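Local coordinates for protein L-ribulose 3-epimerase (Mesorhizobium loti, PDB 3VYL) that catalyses the epimerisation of ketoses at C3, acting on L-ribulose with high efficiency and on D-psicose and D-tagatose less well, in a manganese-binding TIM barrel, at residues Ile207-Arg212 and Ile220-Ile225. Residues are numbered along the deposited sequence; the frame is centred on the assembly and turned at random.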
loop_
_atom_site.group_PDB
_atom_site.type_symbol
_atom_site.label_atom_id
_atom_site.label_comp_id
_atom_site.label_asym_id
_atom_site.label_seq_id
_atom_site.Cartn_x
_atom_site.Cartn_y
_atom_site.Cartn_z
ATOM N N ILE A 207 3.258 -15.704 -11.111
ATOM C CA ILE A 207 2.813 -15.166 -9.842
ATOM C C ILE A 207 3.579 -15.868 -8.717
ATOM O O ILE A 207 3.493 -17.080 -8.558
ATOM C CB ILE A 207 1.288 -15.341 -9.680
ATOM C CG1 ILE A 207 0.549 -14.560 -10.772
ATOM C CG2 ILE A 207 0.810 -14.905 -8.299
ATOM C CD1 ILE A 207 0.888 -13.083 -10.866
ATOM N N GLY A 208 4.340 -15.095 -7.953
ATOM C CA GLY A 208 5.091 -15.618 -6.823
ATOM C C GLY A 208 5.259 -14.524 -5.793
ATOM O O GLY A 208 5.487 -13.384 -6.151
ATOM N N GLU A 209 5.134 -14.866 -4.517
ATOM C CA GLU A 209 5.279 -13.895 -3.434
ATOM C C GLU A 209 6.751 -13.466 -3.240
ATOM O O GLU A 209 7.667 -14.137 -3.717
ATOM C CB GLU A 209 4.690 -14.474 -2.141
ATOM C CG GLU A 209 4.710 -13.532 -0.945
ATOM C CD GLU A 209 3.983 -12.232 -1.218
ATOM O OE1 GLU A 209 4.594 -11.310 -1.811
ATOM O OE2 GLU A 209 2.798 -12.145 -0.818
ATOM N N SER A 210 6.963 -12.349 -2.543
ATOM C CA SER A 210 8.297 -11.792 -2.311
ATOM C C SER A 210 9.308 -12.806 -1.749
ATOM O O SER A 210 10.471 -12.809 -2.141
ATOM C CB SER A 210 8.203 -10.550 -1.422
ATOM O OG SER A 210 7.483 -10.805 -0.211
ATOM N N HIS A 211 8.871 -13.670 -0.837
ATOM C CA HIS A 211 9.754 -14.726 -0.324
ATOM C C HIS A 211 9.536 -16.061 -0.983
ATOM O O HIS A 211 10.134 -17.050 -0.566
ATOM C CB HIS A 211 9.610 -14.873 1.180
ATOM C CG HIS A 211 8.186 -14.842 1.659
ATOM N ND1 HIS A 211 7.232 -15.638 1.144
ATOM C CD2 HIS A 211 7.572 -14.082 2.650
ATOM C CE1 HIS A 211 6.066 -15.399 1.766
ATOM N NE2 HIS A 211 6.274 -14.442 2.687
ATOM N N ARG A 212 8.676 -16.092 -2.007
ATOM C CA ARG A 212 8.350 -17.294 -2.774
ATOM C C ARG A 212 7.500 -18.318 -2.017
ATOM O O ARG A 212 7.410 -19.472 -2.420
ATOM C CB ARG A 212 9.617 -17.937 -3.358
ATOM C CG ARG A 212 9.824 -17.698 -4.843
ATOM C CD ARG A 212 11.313 -17.675 -5.177
ATOM N NE ARG A 212 11.655 -17.723 -6.617
ATOM C CZ ARG A 212 10.776 -17.717 -7.611
ATOM N NH1 ARG A 212 9.471 -17.658 -7.348
ATOM N NH2 ARG A 212 11.199 -17.755 -8.869
ATOM N N ILE A 220 4.687 -8.228 -1.553
ATOM C CA ILE A 220 4.269 -7.810 -2.891
ATOM C C ILE A 220 2.846 -7.266 -2.860
ATOM O O ILE A 220 1.977 -7.801 -2.165
ATOM C CB ILE A 220 4.432 -8.925 -3.956
ATOM C CG1 ILE A 220 5.925 -9.184 -4.226
ATOM C CG2 ILE A 220 3.707 -8.560 -5.247
ATOM C CD1 ILE A 220 6.217 -10.284 -5.223
ATOM N N ASP A 221 2.646 -6.174 -3.593
ATOM C CA ASP A 221 1.353 -5.555 -3.763
ATOM C C ASP A 221 0.687 -6.203 -4.945
ATOM O O ASP A 221 0.873 -5.749 -6.083
ATOM C CB ASP A 221 1.544 -4.077 -4.075
ATOM C CG ASP A 221 0.258 -3.276 -3.994
ATOM O OD1 ASP A 221 -0.862 -3.856 -4.010
ATOM O OD2 ASP A 221 0.383 -2.036 -3.906
ATOM N N PHE A 222 -0.096 -7.249 -4.695
ATOM C CA PHE A 222 -0.722 -8.004 -5.800
ATOM C C PHE A 222 -1.913 -7.302 -6.439
ATOM O O PHE A 222 -2.148 -7.462 -7.629
ATOM C CB PHE A 222 -1.072 -9.433 -5.385
ATOM C CG PHE A 222 0.122 -10.337 -5.320
ATOM C CD1 PHE A 222 0.652 -10.723 -4.096
ATOM C CD2 PHE A 222 0.744 -10.769 -6.486
ATOM C CE1 PHE A 222 1.772 -11.537 -4.042
ATOM C CE2 PHE A 222 1.856 -11.587 -6.434
ATOM C CZ PHE A 222 2.370 -11.971 -5.209
ATOM N N ALA A 223 -2.651 -6.511 -5.662
ATOM C CA ALA A 223 -3.766 -5.756 -6.227
ATOM C C ALA A 223 -3.226 -4.823 -7.289
ATOM O O ALA A 223 -3.784 -4.747 -8.383
ATOM C CB ALA A 223 -4.536 -5.001 -5.158
ATOM N N ALA A 224 -2.108 -4.162 -7.005
ATOM C CA ALA A 224 -1.493 -3.275 -7.988
ATOM C C ALA A 224 -1.101 -4.030 -9.257
ATOM O O ALA A 224 -1.133 -3.470 -10.349
ATOM C CB ALA A 224 -0.292 -2.569 -7.392
ATOM N N ILE A 225 -0.744 -5.304 -9.101
ATOM C CA ILE A 225 -0.301 -6.148 -10.211
ATOM C C ILE A 225 -1.489 -6.625 -11.047
ATOM O O ILE A 225 -1.442 -6.607 -12.278
ATOM C CB ILE A 225 0.543 -7.343 -9.703
ATOM C CG1 ILE A 225 1.880 -6.838 -9.145
ATOM C CG2 ILE A 225 0.794 -8.356 -10.808
ATOM C CD1 ILE A 225 2.743 -7.903 -8.496
HETATM O O HOH W 1 1.421 -9.705 -0.461
#
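The ring of Phe-222 presents its edge to the chain leaving strand 202-207: Gly-208 C and Glu-209 CA lie in its plane, and its CE1 stands 3.4 Å from Glu-209 OE2. One face is filled from within its own segment by Ile-220 CG2, 3.5 Å above the plane over the ring centre. Ile-207 approaches obliquely, its CG2 3.9 Å from Phe-222 CE2, while the ring of Phe-276 from helix 266-292 meets Phe-222 nearly at right angles. The carboxylate of Glu-209 is turned 61° from the ring. Its chain leaves with CG anti to the backbone N (chi1 -177°) and bends at chi2, which brings OE1 back to Ser-210 N, 2.7 Å away, through the anti lone pair. The syn side of the same Glu-209 oxygen accepts Ile-220 N at 3.1 Å, 26° out of the carboxylate plane. A water joins Glu-209 OE2 to Ile-220 O, and weak bonds reach OE2 from Gly-216 N and Gly-218 N. Replacing Glu-209 with an alanine would probably leave Ser-210 N and Ile-220 N without their shared acceptor and free the loop between them to shift. Ile-220 CD1 lies against the start of the type I turn from Glu-209 to Arg-212, 3.5 Å from Ser-210 N. The contact thus closes the loop between the seventh barrel strand and its following helix, whose N-cap is Asp-221. Gly-208 sits near the manganese ligands Asp-180 and Glu-241. Chemically, a buried carboxylate gathers backbone N-H groups from both ends of this loop, a setting likely to favour its ionised form.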